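Local coordinates for protein urea carboxylase (Thermus thermophilus, PDB 3OPF) that is of unproven function but probably binds ATP and acts as a hydrolase, and is built from carboxyltransferase-type domains, at residues R3-R8 with R59-L64; R76-P81 with P191-R196; S94-S99 with P131-P136; R391-P396 with D473-W478; F405-S410 with E429-E434. All coordinates share one frame; numbering follows the deposited sequence.

Contact 1 of 5, residues R3-R8 with R59-L64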
# COMPACT_ATOMS: atom_id res chain seq x y z
N ARG A 3 -11.63 7.81 6.69
CA ARG A 3 -12.55 8.30 5.65
C ARG A 3 -11.76 9.12 4.63
O ARG A 3 -10.61 9.45 4.87
CB ARG A 3 -13.68 9.12 6.26
CG ARG A 3 -14.76 8.26 6.92
CD ARG A 3 -15.84 9.10 7.57
NE ARG A 3 -16.87 8.29 8.23
CZ ARG A 3 -17.83 8.78 9.01
NH1 ARG A 3 -17.93 10.09 9.25
NH2 ARG A 3 -18.72 7.95 9.56
N GLY A 4 -12.38 9.42 3.49
CA GLY A 4 -11.70 10.20 2.46
C GLY A 4 -12.64 10.80 1.44
O GLY A 4 -13.84 10.52 1.43
N PHE A 5 -12.08 11.64 0.57
CA PHE A 5 -12.84 12.24 -0.52
C PHE A 5 -11.92 12.78 -1.62
O PHE A 5 -10.70 12.94 -1.41
CB PHE A 5 -13.77 13.35 -0.01
CG PHE A 5 -13.07 14.40 0.81
CD1 PHE A 5 -12.25 15.35 0.21
CD2 PHE A 5 -13.24 14.45 2.19
CE1 PHE A 5 -11.61 16.32 0.97
CE2 PHE A 5 -12.60 15.42 2.95
CZ PHE A 5 -11.79 16.36 2.34
N TYR A 6 -12.52 13.07 -2.77
CA TYR A 6 -11.79 13.47 -3.97
C TYR A 6 -12.11 14.91 -4.34
O TYR A 6 -13.28 15.31 -4.34
CB TYR A 6 -12.18 12.57 -5.15
CG TYR A 6 -11.65 11.16 -5.05
CD1 TYR A 6 -10.45 10.80 -5.66
CD2 TYR A 6 -12.35 10.18 -4.36
CE1 TYR A 6 -9.96 9.50 -5.58
CE2 TYR A 6 -11.88 8.88 -4.26
CZ TYR A 6 -10.67 8.55 -4.87
OH TYR A 6 -10.20 7.26 -4.77
N LEU A 7 -11.07 15.67 -4.66
CA LEU A 7 -11.23 16.95 -5.35
C LEU A 7 -10.71 16.76 -6.77
O LEU A 7 -9.70 16.07 -6.98
CB LEU A 7 -10.45 18.06 -4.63
CG LEU A 7 -11.18 18.75 -3.47
CD1 LEU A 7 -11.37 17.81 -2.30
CD2 LEU A 7 -10.41 19.99 -3.04
N ARG A 8 -11.41 17.36 -7.73
CA ARG A 8 -11.02 17.29 -9.14
C ARG A 8 -10.99 18.67 -9.76
O ARG A 8 -11.94 19.46 -9.61
CB ARG A 8 -11.96 16.38 -9.93
CG ARG A 8 -12.04 14.97 -9.38
CD ARG A 8 -13.09 14.12 -10.08
NE ARG A 8 -13.28 12.85 -9.37
CZ ARG A 8 -12.49 11.78 -9.50
NH1 ARG A 8 -11.45 11.78 -10.34
NH2 ARG A 8 -12.74 10.69 -8.79
N ARG A 59 -13.83 20.63 9.07
CA ARG A 59 -12.62 21.37 9.41
C ARG A 59 -11.54 21.24 8.33
O ARG A 59 -10.85 22.21 8.02
CB ARG A 59 -12.06 20.91 10.77
N LEU A 60 -11.40 20.04 7.76
CA LEU A 60 -10.42 19.81 6.69
C LEU A 60 -10.75 20.64 5.45
O LEU A 60 -9.87 21.28 4.88
CB LEU A 60 -10.35 18.32 6.32
CG LEU A 60 -9.36 17.93 5.23
CD1 LEU A 60 -7.94 18.36 5.58
CD2 LEU A 60 -9.40 16.43 4.98
N LEU A 61 -12.02 20.63 5.04
CA LEU A 61 -12.46 21.35 3.84
C LEU A 61 -12.25 22.86 3.95
O LEU A 61 -11.96 23.52 2.95
CB LEU A 61 -13.94 21.07 3.54
CG LEU A 61 -14.29 19.63 3.16
CD1 LEU A 61 -15.81 19.46 3.09
CD2 LEU A 61 -13.64 19.22 1.85
N ARG A 62 -12.38 23.40 5.16
CA ARG A 62 -12.15 24.83 5.41
C ARG A 62 -10.67 25.20 5.29
O ARG A 62 -10.35 26.31 4.86
CB ARG A 62 -12.68 25.23 6.79
N LEU A 63 -9.78 24.30 5.69
CA LEU A 63 -8.33 24.51 5.51
C LEU A 63 -7.95 24.63 4.03
O LEU A 63 -7.13 25.47 3.67
CB LEU A 63 -7.51 23.36 6.14
CG LEU A 63 -7.07 23.52 7.59
CD1 LEU A 63 -8.24 23.90 8.49
CD2 LEU A 63 -6.40 22.25 8.07
N LEU A 64 -8.56 23.79 3.20
CA LEU A 64 -8.26 23.75 1.77
C LEU A 64 -8.58 25.08 1.07
O LEU A 64 -7.86 25.48 0.16
CB LEU A 64 -9.00 22.60 1.09
CG LEU A 64 -8.68 21.17 1.55
CD1 LEU A 64 -9.55 20.16 0.82
CD2 LEU A 64 -7.20 20.83 1.37
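Phe5 drives the outer end of its ring into the leucines of helix 59-64. CZ does most of the touching: it lies 3.4 Å from Leu61 CD2 and 3.6 Å from Leu60 CD2, both methyls coming in obliquely, while Leu64 CD1 sits near the ring plane at an edge, 4.4 Å from Phe5 CE1. The ring gets there because CG stands between the backbone N and the carbonyl carbon (chi1 53°), which carries it off the strand toward the helix. Leu60 and Leu61 lie on adjacent positions of the helix but present the same branch; Leu60 has CG anti to its backbone N (chi1 -179°), whereas the exposed side chain of Leu61 brings its end in nearer to the ring. Two residues further along the strand, Leu7 meets Leu64 tip to tip, CD2 to CD1 at 4.0 Å. With an alanine at Phe5 the ring is gone, which would probably leave the CD2 methyls of Leu60 and Leu61 without their partner and open a gap between strand and helix. Leu48 of strand 45-50 touches both Phe5 and Leu64, and helix 15-30 adds Leu24 and Leu28, so the contact is part of a larger apolar layer. The axes of strand 3-8 and helix 59-64 come within 11.7 Å, at 30° to each other, the arrangement of an alpha/beta layer in which helices cover one face of a small antiparallel sheet.

Contact 2 of 5, residues R76-P81 with P191-R196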
# COMPACT_ATOMS: atom_id res chain seq x y z
N ARG A 76 11.43 22.45 -10.91
CA ARG A 76 12.70 21.72 -10.86
C ARG A 76 12.82 20.78 -12.06
O ARG A 76 11.91 20.00 -12.34
CB ARG A 76 12.79 20.92 -9.56
CG ARG A 76 14.21 20.47 -9.23
CD ARG A 76 14.25 19.63 -7.96
NE ARG A 76 13.69 18.29 -8.16
CZ ARG A 76 13.83 17.27 -7.31
NH1 ARG A 76 14.53 17.41 -6.19
NH2 ARG A 76 13.28 16.09 -7.59
N VAL A 77 13.96 20.85 -12.75
CA VAL A 77 14.19 20.05 -13.96
C VAL A 77 15.20 18.95 -13.67
O VAL A 77 16.36 19.23 -13.39
CB VAL A 77 14.72 20.93 -15.11
CG1 VAL A 77 15.15 20.07 -16.30
CG2 VAL A 77 13.66 21.94 -15.54
N VAL A 78 14.74 17.70 -13.72
CA VAL A 78 15.60 16.54 -13.46
C VAL A 78 16.03 15.91 -14.78
O VAL A 78 15.19 15.60 -15.63
CB VAL A 78 14.88 15.47 -12.62
CG1 VAL A 78 15.86 14.37 -12.22
CG2 VAL A 78 14.24 16.09 -11.39
N GLU A 79 17.34 15.71 -14.94
CA GLU A 79 17.89 15.08 -16.13
C GLU A 79 17.98 13.57 -15.90
O GLU A 79 18.52 13.13 -14.88
CB GLU A 79 19.27 15.65 -16.42
CG GLU A 79 19.51 15.96 -17.88
CD GLU A 79 20.87 16.58 -18.10
OE1 GLU A 79 20.94 17.70 -18.63
OE2 GLU A 79 21.87 15.93 -17.74
N ILE A 80 17.44 12.79 -16.83
CA ILE A 80 17.50 11.33 -16.74
C ILE A 80 18.32 10.76 -17.89
O ILE A 80 17.89 10.81 -19.05
CB ILE A 80 16.08 10.71 -16.79
CG1 ILE A 80 15.21 11.26 -15.65
CG2 ILE A 80 16.16 9.18 -16.73
CD1 ILE A 80 15.63 10.80 -14.27
N PRO A 81 19.52 10.22 -17.58
CA PRO A 81 20.30 9.55 -18.60
C PRO A 81 19.70 8.20 -18.97
O PRO A 81 19.38 7.40 -18.08
CB PRO A 81 21.68 9.38 -17.96
CG PRO A 81 21.46 9.45 -16.51
CD PRO A 81 20.22 10.27 -16.29
N PRO A 191 6.13 14.76 -7.30
CA PRO A 191 5.03 15.29 -8.11
C PRO A 191 5.33 16.72 -8.56
O PRO A 191 5.83 17.51 -7.77
CB PRO A 191 3.84 15.26 -7.15
CG PRO A 191 4.20 14.26 -6.12
CD PRO A 191 5.68 14.29 -5.98
N GLY A 192 5.05 17.03 -9.82
CA GLY A 192 5.27 18.38 -10.35
C GLY A 192 6.66 18.66 -10.90
O GLY A 192 6.87 19.73 -11.49
N ASP A 193 7.60 17.74 -10.72
CA ASP A 193 8.93 17.88 -11.31
C ASP A 193 8.86 17.93 -12.83
O ASP A 193 7.93 17.40 -13.44
CB ASP A 193 9.84 16.71 -10.92
CG ASP A 193 10.51 16.89 -9.56
OD1 ASP A 193 10.46 17.99 -8.97
OD2 ASP A 193 11.11 15.90 -9.09
N ARG A 194 9.85 18.56 -13.43
CA ARG A 194 10.03 18.51 -14.87
C ARG A 194 11.20 17.58 -15.21
O ARG A 194 12.17 17.48 -14.45
CB ARG A 194 10.23 19.91 -15.44
CG ARG A 194 8.93 20.70 -15.50
CD ARG A 194 9.18 22.17 -15.79
NE ARG A 194 9.83 22.84 -14.66
CZ ARG A 194 10.43 24.03 -14.72
NH1 ARG A 194 10.48 24.71 -15.85
NH2 ARG A 194 10.99 24.53 -13.62
N VAL A 195 11.09 16.88 -16.35
CA VAL A 195 12.09 15.89 -16.73
C VAL A 195 12.55 16.04 -18.18
O VAL A 195 11.73 16.25 -19.10
CB VAL A 195 11.56 14.45 -16.51
CG1 VAL A 195 12.53 13.42 -17.09
CG2 VAL A 195 11.33 14.20 -15.02
N ARG A 196 13.86 15.93 -18.38
CA ARG A 196 14.48 15.79 -19.70
C ARG A 196 15.26 14.49 -19.77
O ARG A 196 16.15 14.25 -18.94
CB ARG A 196 15.43 16.95 -20.00
CG ARG A 196 14.76 18.26 -20.33
CD ARG A 196 15.78 19.22 -20.95
NE ARG A 196 15.23 20.55 -21.21
CZ ARG A 196 14.38 20.85 -22.19
NH1 ARG A 196 13.94 19.91 -23.03
NH2 ARG A 196 13.95 22.10 -22.32
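Arg76 and Asp193 open the pairing with a salt bridge, just ahead of two parallel strands held by four backbone hydrogen bonds. The backbone bonds alternate between the two strands. Arg194 N gives its hydrogen to Arg76 O at 2.7 Å, and Arg194 O takes one from Val78 N at the same length; two residues further along, Arg196 N donates to Val78 O at 3.1 Å and Arg196 O accepts from Ile80 N at 2.9 Å. Arg194 and Arg196 thus use both N and O on this neighbour, as does Val78, while Val195 turns its own backbone to Tyr112 on strand 112-117. Three carbonyls receive a second, weaker C-H contact: the CA atoms of Val77, Val195 and Glu79 approach Arg194 O, Val78 O and Arg196 O.

In the salt bridge, Arg76 NH2 meets Asp193 OD2 at 2.6 Å on the syn side, and NE makes a weak bond to OD1. The grip is skewed, with guanidinium and carboxylate planes 33° apart. A bend at chi3 (72°) folds the arginine back to the acid; Asp193 OD2 also accepts from Arg190 N, so this buried oxygen has two donors. On the face with Val77, Glu79 and Arg196, the Arg194 guanidinium is roofed by Val77 CG2, 3.9 Å from CZ. On the other face Ile80 CG1 packs on Val195 CG1 at 3.7 Å. This parallel pairing joins the first and last strands of a mixed sheet, 77-83 and 194-199, consistent with the cyclophilin-like fold of the carboxyltransferase family.

Contact 3 of 5, residues S94-S99 with P131-P136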
# COMPACT_ATOMS: atom_id res chain seq x y z
N SER A 94 9.04 0.49 -36.13
CA SER A 94 8.39 -0.06 -37.31
C SER A 94 6.89 0.21 -37.29
O SER A 94 6.33 0.61 -38.31
CB SER A 94 8.69 -1.55 -37.47
OG SER A 94 8.10 -2.34 -36.45
N ARG A 95 6.26 0.00 -36.14
CA ARG A 95 4.82 0.22 -36.01
C ARG A 95 4.40 1.67 -36.30
O ARG A 95 3.31 1.91 -36.82
CB ARG A 95 4.32 -0.22 -34.62
CG ARG A 95 2.80 -0.24 -34.51
CD ARG A 95 2.26 -1.24 -33.48
NE ARG A 95 0.80 -1.28 -33.54
CZ ARG A 95 0.08 -2.00 -34.40
NH1 ARG A 95 0.67 -2.78 -35.31
NH2 ARG A 95 -1.25 -1.93 -34.37
N LEU A 96 5.28 2.62 -35.98
CA LEU A 96 5.00 4.05 -36.19
C LEU A 96 5.62 4.62 -37.47
O LEU A 96 5.45 5.82 -37.77
CB LEU A 96 5.50 4.86 -34.98
CG LEU A 96 4.67 4.75 -33.69
CD1 LEU A 96 5.40 5.40 -32.53
CD2 LEU A 96 3.28 5.37 -33.88
N GLY A 97 6.32 3.78 -38.23
CA GLY A 97 6.96 4.22 -39.47
C GLY A 97 8.10 5.20 -39.23
O GLY A 97 8.27 6.16 -39.99
N LEU A 98 8.86 4.95 -38.17
CA LEU A 98 10.00 5.78 -37.82
C LEU A 98 11.26 4.94 -37.83
O LEU A 98 11.20 3.71 -37.77
CB LEU A 98 9.82 6.37 -36.41
CG LEU A 98 8.59 7.24 -36.13
CD1 LEU A 98 8.40 7.42 -34.63
CD2 LEU A 98 8.71 8.59 -36.84
N SER A 99 12.40 5.61 -37.92
CA SER A 99 13.69 4.94 -37.74
C SER A 99 13.97 4.81 -36.25
O SER A 99 13.34 5.48 -35.43
CB SER A 99 14.81 5.74 -38.42
OG SER A 99 15.01 6.98 -37.76
N PRO A 131 3.63 13.68 -30.62
CA PRO A 131 2.56 13.02 -31.39
C PRO A 131 3.01 11.80 -32.22
O PRO A 131 2.35 10.76 -32.20
CB PRO A 131 2.05 14.14 -32.30
CG PRO A 131 2.25 15.38 -31.51
CD PRO A 131 3.50 15.15 -30.66
N ALA A 132 4.15 11.93 -32.91
CA ALA A 132 4.66 10.86 -33.76
C ALA A 132 5.15 9.63 -32.99
O ALA A 132 5.34 8.57 -33.60
CB ALA A 132 5.78 11.38 -34.66
N LEU A 133 5.38 9.77 -31.68
CA LEU A 133 5.84 8.67 -30.83
C LEU A 133 4.71 8.09 -29.97
O LEU A 133 4.95 7.26 -29.11
CB LEU A 133 7.00 9.15 -29.94
CG LEU A 133 7.72 8.13 -29.04
CD1 LEU A 133 8.09 6.86 -29.82
CD2 LEU A 133 8.95 8.76 -28.39
N ARG A 134 3.46 8.52 -30.22
CA ARG A 134 2.32 8.02 -29.45
C ARG A 134 1.82 6.70 -30.02
O ARG A 134 1.40 6.63 -31.18
CB ARG A 134 1.19 9.06 -29.39
CG ARG A 134 1.57 10.29 -28.57
CD ARG A 134 0.49 11.35 -28.56
NE ARG A 134 1.03 12.63 -28.11
CZ ARG A 134 0.34 13.77 -28.06
NH1 ARG A 134 -0.93 13.80 -28.42
NH2 ARG A 134 0.94 14.88 -27.66
N LEU A 135 1.90 5.66 -29.19
CA LEU A 135 1.52 4.30 -29.55
C LEU A 135 0.80 3.71 -28.33
O LEU A 135 1.22 3.95 -27.20
CB LEU A 135 2.80 3.50 -29.84
CG LEU A 135 2.70 2.06 -30.31
CD1 LEU A 135 2.08 2.01 -31.70
CD2 LEU A 135 4.07 1.39 -30.31
N PRO A 136 -0.27 2.94 -28.54
CA PRO A 136 -0.90 2.34 -27.36
C PRO A 136 0.02 1.40 -26.57
O PRO A 136 1.10 1.01 -27.04
CB PRO A 136 -2.09 1.58 -27.94
CG PRO A 136 -2.39 2.26 -29.24
CD PRO A 136 -1.05 2.69 -29.77
O HOH W 1 4.40 8.09 -36.19
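Apolar contacts dominate, and Leu96 carries most of them. Its CD1 lies over the 131-133 turn, 3.7 Å from Leu133 CA and 4.1 Å from Leu133 CD1, while CD2 faces the extended chain that follows, 4.2 Å from Leu135 CD1. CG stands beside the backbone N (chi1 -74°), which sends both branches across to the loop. Arg95 contributes its aliphatic stem: CG and CD each lie 3.7 Å from Leu135 CD1, the two side chains crossing at about a right angle, with that methyl also near the guanidinium plane at its edge.

Methyl-to-carbonyl contacts form a second group. Leu96 CD1 and Leu98 CD1 both approach Ala132 O, at 3.3 Å and 3.4 Å, so two leucines hem in one peptide oxygen; Leu96 CD2 lies 3.5 Å from Arg134 O.

The polar link is a water that donates to Leu96 O and to Ala132 O, at 2.8 Å from the latter. Beside it Gly97, the first residue to leave helical angles, forms a Schellman motif, its positive phi turning the chain so that Leu98 can reach the loop as well as Val103 and Leu106 of helix 100-108.

The loop is therefore held mainly by leucine packing, with the stem of Arg95, and the water supplies hydrogens to two carbonyls that cannot bond to each other.

Contact 4 of 5, residues R391-P396 with D473-W478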
# COMPACT_ATOMS: atom_id res chain seq x y z
N ARG A 391 -21.24 -9.65 6.03
CA ARG A 391 -22.18 -8.68 5.51
C ARG A 391 -21.43 -7.36 5.42
O ARG A 391 -21.01 -6.82 6.44
CB ARG A 391 -23.40 -8.53 6.43
CG ARG A 391 -23.91 -9.84 7.01
CD ARG A 391 -24.78 -10.59 6.04
NE ARG A 391 -26.08 -9.96 5.88
CZ ARG A 391 -27.05 -10.42 5.09
NH1 ARG A 391 -26.88 -11.53 4.38
NH2 ARG A 391 -28.21 -9.76 5.02
N LEU A 392 -21.22 -6.86 4.21
CA LEU A 392 -20.44 -5.64 4.00
C LEU A 392 -21.35 -4.55 3.49
O LEU A 392 -21.99 -4.70 2.45
CB LEU A 392 -19.32 -5.90 2.99
CG LEU A 392 -18.33 -7.03 3.33
CD1 LEU A 392 -17.40 -7.28 2.16
CD2 LEU A 392 -17.54 -6.69 4.58
N ARG A 393 -21.43 -3.45 4.23
CA ARG A 393 -22.17 -2.28 3.78
C ARG A 393 -21.36 -1.52 2.73
O ARG A 393 -20.13 -1.39 2.85
CB ARG A 393 -22.52 -1.37 4.96
CG ARG A 393 -23.57 -1.97 5.90
CD ARG A 393 -23.60 -1.27 7.25
NE ARG A 393 -22.45 -1.62 8.08
CZ ARG A 393 -22.27 -1.20 9.33
NH1 ARG A 393 -23.16 -0.41 9.92
NH2 ARG A 393 -21.19 -1.57 10.01
N LEU A 394 -22.04 -1.05 1.69
CA LEU A 394 -21.42 -0.32 0.59
C LEU A 394 -21.79 1.15 0.60
O LEU A 394 -22.92 1.52 0.92
CB LEU A 394 -21.84 -0.91 -0.76
CG LEU A 394 -21.22 -2.24 -1.18
CD1 LEU A 394 -21.72 -2.58 -2.58
CD2 LEU A 394 -19.69 -2.22 -1.12
N LEU A 395 -20.83 1.98 0.22
CA LEU A 395 -21.05 3.40 0.02
C LEU A 395 -20.73 3.69 -1.45
O LEU A 395 -19.94 2.97 -2.07
CB LEU A 395 -20.14 4.21 0.94
CG LEU A 395 -20.26 3.94 2.44
CD1 LEU A 395 -19.12 4.60 3.21
CD2 LEU A 395 -21.60 4.43 2.96
N PRO A 396 -21.36 4.74 -2.02
CA PRO A 396 -21.00 5.19 -3.37
C PRO A 396 -19.51 5.47 -3.53
O PRO A 396 -18.89 6.08 -2.66
CB PRO A 396 -21.81 6.49 -3.53
CG PRO A 396 -23.00 6.29 -2.68
CD PRO A 396 -22.55 5.43 -1.51
N ASP A 473 -17.92 0.14 3.56
CA ASP A 473 -18.07 1.00 4.73
C ASP A 473 -16.86 0.81 5.64
O ASP A 473 -16.46 -0.33 5.91
CB ASP A 473 -19.36 0.62 5.48
CG ASP A 473 -19.77 1.65 6.53
OD1 ASP A 473 -20.90 2.18 6.43
OD2 ASP A 473 -18.98 1.91 7.47
N PRO A 474 -16.26 1.92 6.12
CA PRO A 474 -15.04 1.79 6.95
C PRO A 474 -15.25 0.93 8.20
O PRO A 474 -14.32 0.28 8.66
CB PRO A 474 -14.70 3.24 7.32
CG PRO A 474 -15.94 4.04 7.03
CD PRO A 474 -16.63 3.34 5.90
N ARG A 475 -16.47 0.92 8.73
CA ARG A 475 -16.82 0.07 9.87
C ARG A 475 -16.75 -1.45 9.59
O ARG A 475 -16.65 -2.24 10.52
CB ARG A 475 -18.23 0.42 10.36
CG ARG A 475 -18.35 1.80 10.98
CD ARG A 475 -19.81 2.15 11.27
NE ARG A 475 -20.59 2.34 10.04
CZ ARG A 475 -21.87 2.68 10.00
NH1 ARG A 475 -22.56 2.88 11.11
NH2 ARG A 475 -22.48 2.82 8.82
N ASP A 476 -16.82 -1.85 8.32
CA ASP A 476 -16.75 -3.28 7.96
C ASP A 476 -15.39 -3.73 7.41
O ASP A 476 -15.20 -4.90 7.08
CB ASP A 476 -17.85 -3.60 6.95
CG ASP A 476 -19.24 -3.35 7.51
OD1 ASP A 476 -19.42 -3.49 8.73
OD2 ASP A 476 -20.15 -3.02 6.72
N LEU A 477 -14.44 -2.80 7.31
CA LEU A 477 -13.11 -3.11 6.77
C LEU A 477 -12.37 -4.20 7.53
O LEU A 477 -11.70 -5.04 6.92
CB LEU A 477 -12.24 -1.85 6.72
CG LEU A 477 -12.03 -1.25 5.33
CD1 LEU A 477 -11.57 0.20 5.43
CD2 LEU A 477 -11.00 -2.09 4.59
N TRP A 478 -12.50 -4.21 8.85
CA TRP A 478 -11.84 -5.22 9.69
C TRP A 478 -12.19 -6.66 9.26
O TRP A 478 -11.33 -7.55 9.35
CB TRP A 478 -12.18 -5.00 11.17
CG TRP A 478 -13.58 -5.36 11.51
CD1 TRP A 478 -14.71 -4.65 11.23
CD2 TRP A 478 -14.01 -6.55 12.19
NE1 TRP A 478 -15.82 -5.32 11.69
CE2 TRP A 478 -15.41 -6.48 12.28
CE3 TRP A 478 -13.34 -7.65 12.72
CZ2 TRP A 478 -16.16 -7.49 12.89
CZ3 TRP A 478 -14.08 -8.65 13.32
CH2 TRP A 478 -15.48 -8.56 13.41
O HOH W 2 -21.67 -5.31 8.35
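Arg393 is gripped from several sides by the 473-476 turn, the tight part of this contact. Its NE and NH2 take Asp476 side-on, NE to OD2 at 3.0 Å and NH2 to OD1 at 2.9 Å, both on the syn side and nearly in the guanidinium plane. Arg393 N reaches the same OD2 from the opposite face of the carboxylate, at 2.8 Å, and Arg393 O accepts from Asp473 N. A bend at chi3 (-74°) brings the guanidinium round to the acid and flat against that of Arg475, centres 4.0 Å apart and planes at 25°. Arg475 is held by Asp473 in the same side-on way, and Asp473 OD2 also accepts from Arg475 N in an Asx turn; the two carboxylates probably offset the like charges of the stack. A leucine in place of Arg393 would probably leave buried Asp476 without its charged mate and Arg475 without its stacking partner.

The flanks are looser. Leu395 CD1 rests on Pro474 CD at 3.9 Å and on Asp473 CA at 4.0 Å, and at the other end the side chain of exposed Arg391 leads away.

Strand 390-396 lies between strands 467-472 and 488-492, and the turn leads from 467-472 into helix 477-480, whose Leu479 and Leu480 cover Leu392.

Contact 5 of 5, residues F405-S410 with E429-E434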
# COMPACT_ATOMS: atom_id res chain seq x y z
N PHE A 405 -23.71 -0.95 -8.63
CA PHE A 405 -24.19 -1.01 -7.24
C PHE A 405 -25.26 -2.08 -7.07
O PHE A 405 -25.22 -2.87 -6.13
CB PHE A 405 -24.73 0.36 -6.81
CG PHE A 405 -24.27 0.79 -5.45
CD1 PHE A 405 -25.17 0.90 -4.40
CD2 PHE A 405 -22.94 1.09 -5.23
CE1 PHE A 405 -24.74 1.31 -3.15
CE2 PHE A 405 -22.51 1.50 -3.99
CZ PHE A 405 -23.40 1.60 -2.95
N ARG A 406 -26.22 -2.11 -8.00
CA ARG A 406 -27.26 -3.15 -8.02
C ARG A 406 -26.66 -4.54 -8.18
O ARG A 406 -27.08 -5.48 -7.48
CB ARG A 406 -28.27 -2.89 -9.15
CG ARG A 406 -29.50 -2.11 -8.70
CD ARG A 406 -30.56 -2.02 -9.80
NE ARG A 406 -30.28 -0.93 -10.75
CZ ARG A 406 -29.66 -1.06 -11.92
NH1 ARG A 406 -29.47 0.02 -12.68
NH2 ARG A 406 -29.22 -2.24 -12.35
N ALA A 407 -25.70 -4.69 -9.08
CA ALA A 407 -25.05 -5.97 -9.31
C ALA A 407 -24.36 -6.45 -8.03
O ALA A 407 -24.54 -7.60 -7.62
CB ALA A 407 -24.06 -5.87 -10.46
N LEU A 408 -23.59 -5.57 -7.40
CA LEU A 408 -22.90 -5.89 -6.14
C LEU A 408 -23.86 -6.36 -5.02
O LEU A 408 -23.53 -7.27 -4.26
CB LEU A 408 -22.06 -4.70 -5.65
CG LEU A 408 -20.81 -4.38 -6.48
CD1 LEU A 408 -20.25 -3.01 -6.13
CD2 LEU A 408 -19.73 -5.45 -6.31
N CYS A 409 -25.05 -5.75 -4.95
CA CYS A 409 -26.04 -6.13 -3.93
C CYS A 409 -27.05 -7.18 -4.41
O CYS A 409 -28.04 -7.45 -3.72
CB CYS A 409 -26.79 -4.87 -3.45
SG CYS A 409 -25.75 -3.59 -2.70
N SER A 410 -26.80 -7.79 -5.57
CA SER A 410 -27.80 -8.66 -6.21
C SER A 410 -27.81 -10.10 -5.68
O SER A 410 -28.83 -10.78 -5.79
CB SER A 410 -27.61 -8.68 -7.73
OG SER A 410 -26.43 -9.37 -8.12
N GLU A 429 -21.83 -10.89 -12.27
CA GLU A 429 -21.08 -9.97 -13.11
C GLU A 429 -21.34 -8.54 -12.65
O GLU A 429 -22.50 -8.17 -12.39
CB GLU A 429 -21.48 -10.12 -14.58
CG GLU A 429 -20.61 -9.34 -15.55
CD GLU A 429 -21.00 -9.57 -17.01
OE1 GLU A 429 -22.01 -10.27 -17.27
OE2 GLU A 429 -20.29 -9.05 -17.90
N VAL A 430 -20.28 -7.75 -12.52
CA VAL A 430 -20.40 -6.34 -12.17
C VAL A 430 -19.70 -5.50 -13.23
O VAL A 430 -18.52 -5.72 -13.50
CB VAL A 430 -19.78 -6.04 -10.78
CG1 VAL A 430 -19.95 -4.57 -10.42
CG2 VAL A 430 -20.40 -6.94 -9.72
N PRO A 431 -20.43 -4.55 -13.86
CA PRO A 431 -19.79 -3.69 -14.86
C PRO A 431 -18.69 -2.81 -14.27
O PRO A 431 -18.83 -2.29 -13.16
CB PRO A 431 -20.94 -2.82 -15.40
CG PRO A 431 -22.09 -3.03 -14.48
CD PRO A 431 -21.88 -4.30 -13.75
N GLY A 432 -17.59 -2.68 -15.01
CA GLY A 432 -16.43 -1.94 -14.55
C GLY A 432 -15.97 -0.94 -15.59
O GLY A 432 -16.72 -0.60 -16.51
N GLY A 433 -14.74 -0.49 -15.46
CA GLY A 433 -14.19 0.52 -16.36
C GLY A 433 -12.71 0.74 -16.12
O GLY A 433 -12.13 0.20 -15.18
N GLU A 434 -12.10 1.51 -17.01
CA GLU A 434 -10.71 1.92 -16.88
C GLU A 434 -10.53 3.32 -17.47
O GLU A 434 -11.14 3.66 -18.48
CB GLU A 434 -9.77 0.94 -17.58
CG GLU A 434 -8.29 1.14 -17.22
CD GLU A 434 -7.36 0.28 -18.06
OE1 GLU A 434 -7.83 -0.37 -19.01
OE2 GLU A 434 -6.15 0.28 -17.78
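Val430 and Leu408 cross at about a right angle, and Ala407 lies beside them to complete the apolar patch. Val430 points toward the helix and meets it with both branches: CG2 lies 3.8 Å from Leu408 CD2 and 3.9 Å from Ala407 CB, while CG1 comes 4.0 Å from Leu408 CG. This two-branched contact follows from its chi1 of -179°, which sets CG1 anti to the backbone N and CG2 anti to the carbonyl carbon. Leu408 leaves the helix at a slant, but its end bends in to the valine.

Ala407 faces the loop directly. Its CB touches Glu429 O at 3.4 Å and, more loosely, Pro431 CD at 4.2 Å; the CA atoms of Ala407 and Val430 are 5.5 Å apart, an approach consistent with the small methyl of the alanine. On the carbonyl of the same residue, Ser410 places both its N and its OG, the hydroxyl at 2.6 Å from Ala407 O in the carbonyl plane, as the helix gives out at Cys409.

Behind the patch, Leu408 also packs on Leu394 and Ala470 of the neighbouring sheet. Between loop and helix the adhesion is therefore mainly apolar, with one methyl-to-carbonyl contact: it depends on close fit round Val430, while the polar bonds near Ala407 serve the helix end itself.

In the fold
Contacts 1, 2 and 3 come first along the chain; contacts 1 and 3, and strand 77-83 of contact 2, belong to carboxyltransferase subdomains C and D, contacts 4 and 5 to subdomains A and B. Contact 3 is nested in the loop that contact 2 closes, their centres about 24 Å apart, and contact 5 likewise in the loop closed by contact 4. The latter two touch: Leu394 and Leu395 of strand 390-396 pack on Phe405 of helix 402-408, and the centres of contacts 4 and 5 are about 16 Å apart. Strands 77-83 and 390-396 hold equivalent places in two seven-stranded mixed sheets of identical strand order, consistent with two related cyclophilin-like units. Contact 1, on a separate three-stranded sheet, comes within about 4 Å of contact 4 at nearest atoms without touching it.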